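Catalase (Exiguobacterium oxidotolerans, PDB 2J2M) probably breaks hydrogen peroxide down to water and oxygen at a haem iron, working as a tetramer. Local coordinates at residues F166-P171 with I460-R465; M176-F181 with G422-V427. All coordinates share one frame; numbering follows the deposited sequence.

How the contacts relate
Both contacts tie the haem-binding body of the catalase to its C-terminal helices, and their centres lie about 11 Å apart. Helices 160-169 and 174-180, which supply most of the first segment of each, follow one another in the chain. The contacts also meet directly. From contact 1, Phe463 sets its ring against helix 174-180 of contact 2, with CD2 3.5 Å from Met178 CE and CZ 3.7 Å from Leu177 CB, while Met167 CB of the former lies 4.2 Å from Leu177 CD2 of the latter. Contact 2 stands closer to the chain centre; there the side chain of His179 is about 11 Å from the haem, too far for direct contact with it.

Contact 1 (F166-P171 with I460-R465); sequences FMTLRP and ICNFYR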
loop_
_atom_site.group_PDB
_atom_site.type_symbol
_atom_site.label_atom_id
_atom_site.label_comp_id
_atom_site.label_asym_id
_atom_site.label_seq_id
_atom_site.Cartn_x
_atom_site.Cartn_y
_atom_site.Cartn_z
ATOM N N PHE A 166 21.773 14.772 -21.238
ATOM C CA PHE A 166 20.588 15.571 -20.923
ATOM C C PHE A 166 20.897 17.062 -20.809
ATOM O O PHE A 166 20.221 17.886 -21.425
ATOM C CB PHE A 166 19.891 15.095 -19.639
ATOM C CG PHE A 166 18.729 15.947 -19.264
ATOM C CD1 PHE A 166 18.912 17.078 -18.476
ATOM C CD2 PHE A 166 17.455 15.688 -19.793
ATOM C CE1 PHE A 166 17.827 17.929 -18.160
ATOM C CE2 PHE A 166 16.368 16.525 -19.479
ATOM C CZ PHE A 166 16.561 17.652 -18.664
ATOM N N MET A 167 21.922 17.397 -20.025
ATOM C CA MET A 167 22.256 18.800 -19.717
ATOM C C MET A 167 22.692 19.635 -20.928
ATOM O O MET A 167 22.238 20.766 -21.100
ATOM C CB MET A 167 23.328 18.865 -18.639
ATOM C CG MET A 167 22.899 18.341 -17.285
ATOM S SD MET A 167 21.451 19.168 -16.601
ATOM C CE MET A 167 21.378 18.299 -15.023
ATOM N N THR A 168 23.566 19.073 -21.763
ATOM C CA THR A 168 24.034 19.770 -22.984
ATOM C C THR A 168 22.878 20.053 -23.928
ATOM O O THR A 168 22.841 21.111 -24.574
ATOM C CB THR A 168 25.140 18.981 -23.754
ATOM O OG1 THR A 168 24.705 17.636 -24.039
ATOM C CG2 THR A 168 26.421 18.953 -22.964
ATOM N N LEU A 169 21.929 19.114 -23.978
ATOM C CA LEU A 169 20.770 19.218 -24.867
ATOM C C LEU A 169 19.648 20.049 -24.263
ATOM O O LEU A 169 18.675 20.370 -24.940
ATOM C CB LEU A 169 20.257 17.824 -25.234
ATOM C CG LEU A 169 21.132 16.933 -26.124
ATOM C CD1 LEU A 169 20.556 15.498 -26.191
ATOM C CD2 LEU A 169 21.297 17.551 -27.539
ATOM N N ARG A 170 19.782 20.377 -22.977
ATOM C CA ARG A 170 18.898 21.330 -22.282
ATOM C C ARG A 170 19.739 22.495 -21.796
ATOM O O ARG A 170 20.030 22.598 -20.594
ATOM C CB ARG A 170 18.182 20.630 -21.127
ATOM C CG ARG A 170 16.923 19.865 -21.602
ATOM C CD ARG A 170 15.761 20.862 -21.700
ATOM N NE ARG A 170 15.094 20.789 -22.982
ATOM C CZ ARG A 170 14.177 21.648 -23.428
ATOM N NH1 ARG A 170 13.772 22.688 -22.705
ATOM N NH2 ARG A 170 13.675 21.458 -24.633
ATOM N N PRO A 171 20.181 23.359 -22.738
ATOM C CA PRO A 171 21.235 24.352 -22.453
ATOM C C PRO A 171 20.884 25.425 -21.432
ATOM O O PRO A 171 21.790 26.107 -20.958
ATOM C CB PRO A 171 21.551 24.976 -23.827
ATOM C CG PRO A 171 20.396 24.649 -24.711
ATOM C CD PRO A 171 19.694 23.432 -24.129
ATOM N N ILE A 460 31.352 22.237 -24.024
ATOM C CA ILE A 460 32.338 23.318 -24.152
ATOM C C ILE A 460 31.721 24.502 -24.884
ATOM O O ILE A 460 31.920 25.641 -24.486
ATOM C CB ILE A 460 33.667 22.859 -24.849
ATOM C CG1 ILE A 460 34.324 21.714 -24.073
ATOM C CG2 ILE A 460 34.664 24.014 -24.944
ATOM C CD1 ILE A 460 35.373 20.912 -24.889
ATOM N N CYS A 461 30.957 24.221 -25.937
ATOM C CA CYS A 461 30.236 25.273 -26.661
ATOM C C CYS A 461 29.245 26.037 -25.786
ATOM O O CYS A 461 29.221 27.267 -25.831
ATOM C CB CYS A 461 29.566 24.735 -27.933
ATOM S SG CYS A 461 30.794 24.333 -29.229
ATOM N N ASN A 462 28.446 25.321 -24.993
ATOM C CA ASN A 462 27.514 25.965 -24.063
ATOM C C ASN A 462 28.258 26.885 -23.085
ATOM O O ASN A 462 27.889 28.040 -22.923
ATOM C CB ASN A 462 26.654 24.929 -23.313
ATOM C CG ASN A 462 25.647 24.226 -24.218
ATOM O OD1 ASN A 462 25.401 24.651 -25.340
ATOM N ND2 ASN A 462 25.063 23.144 -23.727
ATOM N N PHE A 463 29.312 26.384 -22.454
ATOM C CA PHE A 463 30.149 27.223 -21.604
ATOM C C PHE A 463 30.821 28.403 -22.350
ATOM O O PHE A 463 30.900 29.524 -21.817
ATOM C CB PHE A 463 31.178 26.367 -20.859
ATOM C CG PHE A 463 30.578 25.535 -19.745
ATOM C CD1 PHE A 463 30.592 24.140 -19.808
ATOM C CD2 PHE A 463 29.963 26.152 -18.649
ATOM C CE1 PHE A 463 30.012 23.359 -18.780
ATOM C CE2 PHE A 463 29.382 25.392 -17.604
ATOM C CZ PHE A 463 29.400 23.991 -17.674
ATOM N N TYR A 464 31.279 28.154 -23.582
ATOM C CA TYR A 464 31.922 29.196 -24.397
ATOM C C TYR A 464 30.993 30.401 -24.593
ATOM O O TYR A 464 31.400 31.525 -24.380
ATOM C CB TYR A 464 32.390 28.650 -25.761
ATOM C CG TYR A 464 33.171 29.675 -26.575
ATOM C CD1 TYR A 464 34.562 29.737 -26.499
ATOM C CD2 TYR A 464 32.513 30.601 -27.394
ATOM C CE1 TYR A 464 35.281 30.664 -27.227
ATOM C CE2 TYR A 464 33.217 31.540 -28.121
ATOM C CZ TYR A 464 34.606 31.564 -28.035
ATOM O OH TYR A 464 35.326 32.493 -28.756
ATOM N N ARG A 465 29.743 30.136 -24.974
ATOM C CA ARG A 465 28.712 31.170 -25.165
ATOM C C ARG A 465 28.455 32.016 -23.924
ATOM O O ARG A 465 28.039 33.170 -24.025
ATOM C CB ARG A 465 27.400 30.529 -25.567
ATOM C CG ARG A 465 27.414 29.909 -26.920
ATOM C CD ARG A 465 26.058 29.298 -27.185
ATOM N NE ARG A 465 26.106 28.333 -28.268
ATOM C CZ ARG A 465 25.078 28.061 -29.062
ATOM N NH1 ARG A 465 23.912 28.695 -28.897
ATOM N NH2 ARG A 465 25.216 27.162 -30.037
#
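Asn462 extends its side-chain amide from helix 453-466 to the backbone of Thr168 and lays the same flat group against the ring of Pro171. Its ND2 donates to Thr168 O at 3.1 Å, with an N-H...O angle of 153°. The donor lies in the plane of the Thr168 carbonyl and uses a lone pair, and the acceptor is only 3° out of the amide plane of Asn462, so the two flat groups meet in a well-directed bond. Placing CG beside the backbone N (chi1 -69°) is what points the amide at the end of helix 160-169. The bond satisfies a carbonyl in the last turn of helix 160-169, close to where the chain turns out of the helix.

Pro171 comes to the amide from another direction. Its CB stands above the amide plane, 4.0 Å from ND2 and 4.1 Å from OD1 of Asn462, an apolar carbon set against the flat of a polar group. Thr168 adds its backbone on the donor side, where its CA is 3.6 Å from Asn462 ND2. The Thr168 hydroxyl takes no part in this; it is bonded back into its own helix, to the carbonyls of Trp164 and Asp165, while the side chain also packs on Thr455, Leu458 and Ala459 of helix 453-466. The other flank of 166-171 faces a second subunit, where Leu169 packs on Asn386 and Arg170 on Pro385 of that neighbouring chain.

With a single hydrogen bond and one small patch of packing, the contact fastens the end of a helix in the catalase core to the C-terminal helical domain, the docking of helices on the haem-binding body that characterises the catalase fold.

Contact 2 (M176-F181 with G422-V427); sequences MLMHIF and GQAGEV
The backbone N of Val427, the residue that packs on His179, makes the shortest backbone hydrogen bond within either segment, 2.8 Å to Gln423 O, an i to i+4 bond of the first turn of helix 422-430. Across the contact there is no hydrogen bond. Val427 CG1 instead sits over one face of the His179 imidazole, 4.0 Å from the ring centroid and 30° off the normal, a CH-pi contact in which the two side chains cross at about a right angle. The branch takes that place because CG1 is anti to the backbone N (chi1 170°); CG2 approaches the CE1 corner of the ring, 3.8 Å from His179 CE1. The ring's rotation is steadied by its ND1, bonded to Asn175 O one turn earlier. Here a core helix meets the opening helix of the C-terminal helical domain: segments 176-180 and 422-427 run in the same general direction, their axes 9.4 Å apart at closest approach and inclined by 24°.

Beside the imidazole, Met178 bends at chi2 and folds over Ala424, with CG and CE each 3.8 Å from Ala424 O and CG 4.2 Å from Ala424 CB. It also packs on Leu439 of helix 433-447 and Ala466 of helix 453-466. An alanine here would lose CG, SD and CE, and is likely to open a gap beside Ala424 and deprive Leu439 and Ala466 of apolar packing. Met178 CB also touches Val427 CG1, at 4.2 Å.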
loop_
_atom_site.group_PDB
_atom_site.type_symbol
_atom_site.label_atom_id
_atom_site.label_comp_id
_atom_site.label_asym_id
_atom_site.label_seq_id
_atom_site.Cartn_x
_atom_site.Cartn_y
_atom_site.Cartn_z
ATOM N N MET A 176 23.219 26.704 -13.741
ATOM C CA MET A 176 23.307 25.770 -12.619
ATOM C C MET A 176 24.644 25.007 -12.629
ATOM O O MET A 176 25.335 24.852 -11.589
ATOM C CB MET A 176 22.119 24.797 -12.667
ATOM C CG MET A 176 21.982 23.840 -11.458
ATOM S SD MET A 176 22.146 24.630 -9.838
ATOM C CE MET A 176 21.241 23.386 -8.891
ATOM N N LEU A 177 25.028 24.553 -13.817
ATOM C CA LEU A 177 26.325 23.928 -13.985
ATOM C C LEU A 177 27.434 24.828 -13.454
ATOM O O LEU A 177 28.320 24.330 -12.776
ATOM C CB LEU A 177 26.536 23.529 -15.446
ATOM C CG LEU A 177 26.188 22.094 -15.928
ATOM C CD1 LEU A 177 25.216 21.278 -15.061
ATOM C CD2 LEU A 177 25.686 22.131 -17.342
ATOM N N MET A 178 27.372 26.143 -13.725
ATOM C CA MET A 178 28.356 27.103 -13.193
ATOM C C MET A 178 28.469 27.081 -11.676
ATOM O O MET A 178 29.559 27.276 -11.153
ATOM C CB MET A 178 28.054 28.538 -13.619
ATOM C CG MET A 178 28.246 28.824 -15.080
ATOM S SD MET A 178 29.971 28.857 -15.651
ATOM C CE MET A 178 29.605 29.388 -17.326
ATOM N N HIS A 179 27.356 26.852 -10.976
ATOM C CA HIS A 179 27.333 26.830 -9.502
ATOM C C HIS A 179 27.762 25.490 -8.886
ATOM O O HIS A 179 28.515 25.432 -7.914
ATOM C CB HIS A 179 25.920 27.149 -9.006
ATOM C CG HIS A 179 25.465 28.543 -9.318
ATOM N ND1 HIS A 179 24.946 28.899 -10.542
ATOM C CD2 HIS A 179 25.463 29.671 -8.565
ATOM C CE1 HIS A 179 24.626 30.180 -10.529
ATOM N NE2 HIS A 179 24.910 30.667 -9.334
ATOM N N ILE A 180 27.264 24.419 -9.482
ATOM C CA ILE A 180 27.338 23.085 -8.935
ATOM C C ILE A 180 28.762 22.534 -9.050
ATOM O O ILE A 180 29.210 21.733 -8.215
ATOM C CB ILE A 180 26.233 22.181 -9.632
ATOM C CG1 ILE A 180 25.384 21.429 -8.602
ATOM C CG2 ILE A 180 26.794 21.299 -10.734
ATOM C CD1 ILE A 180 25.830 20.045 -8.294
ATOM N N PHE A 181 29.481 22.977 -10.085
ATOM C CA PHE A 181 30.863 22.538 -10.278
ATOM C C PHE A 181 31.916 23.472 -9.696
ATOM O O PHE A 181 33.110 23.240 -9.897
ATOM C CB PHE A 181 31.135 22.199 -11.743
ATOM C CG PHE A 181 30.485 20.919 -12.192
ATOM C CD1 PHE A 181 29.323 20.950 -12.957
ATOM C CD2 PHE A 181 31.036 19.683 -11.851
ATOM C CE1 PHE A 181 28.717 19.777 -13.377
ATOM C CE2 PHE A 181 30.431 18.484 -12.269
ATOM C CZ PHE A 181 29.272 18.533 -13.031
ATOM N N GLY A 422 23.709 34.018 -20.990
ATOM C CA GLY A 422 24.082 35.378 -20.617
ATOM C C GLY A 422 24.305 35.488 -19.131
ATOM O O GLY A 422 25.361 35.969 -18.692
ATOM N N GLN A 423 23.328 35.046 -18.338
ATOM C CA GLN A 423 23.484 35.162 -16.889
ATOM C C GLN A 423 24.552 34.202 -16.333
ATOM O O GLN A 423 25.320 34.566 -15.418
ATOM C CB GLN A 423 22.160 35.039 -16.136
ATOM C CG GLN A 423 22.399 35.399 -14.671
ATOM C CD GLN A 423 21.161 35.420 -13.822
ATOM O OE1 GLN A 423 20.863 34.440 -13.136
ATOM N NE2 GLN A 423 20.445 36.537 -13.838
ATOM N N ALA A 424 24.594 32.993 -16.899
ATOM C CA ALA A 424 25.657 32.025 -16.615
ATOM C C ALA A 424 27.042 32.658 -16.773
ATOM O O ALA A 424 27.914 32.492 -15.907
ATOM C CB ALA A 424 25.523 30.821 -17.520
ATOM N N GLY A 425 27.232 33.398 -17.868
ATOM C CA GLY A 425 28.475 34.150 -18.083
ATOM C C GLY A 425 28.757 35.147 -16.978
ATOM O O GLY A 425 29.852 35.161 -16.427
ATOM N N GLU A 426 27.768 35.981 -16.652
ATOM C CA GLU A 426 27.880 36.936 -15.541
ATOM C C GLU A 426 28.250 36.239 -14.240
ATOM O O GLU A 426 29.128 36.712 -13.519
ATOM C CB GLU A 426 26.580 37.714 -15.336
ATOM C CG GLU A 426 26.151 38.593 -16.517
ATOM C CD GLU A 426 24.772 39.178 -16.304
ATOM O OE1 GLU A 426 24.662 40.156 -15.527
ATOM O OE2 GLU A 426 23.799 38.650 -16.900
ATOM N N VAL A 427 27.590 35.113 -13.945
ATOM C CA VAL A 427 27.937 34.303 -12.767
ATOM C C VAL A 427 29.402 33.885 -12.822
ATOM O O VAL A 427 30.118 34.035 -11.825
ATOM C CB VAL A 427 27.004 33.062 -12.551
ATOM C CG1 VAL A 427 27.579 32.125 -11.462
ATOM C CG2 VAL A 427 25.562 33.492 -12.194
#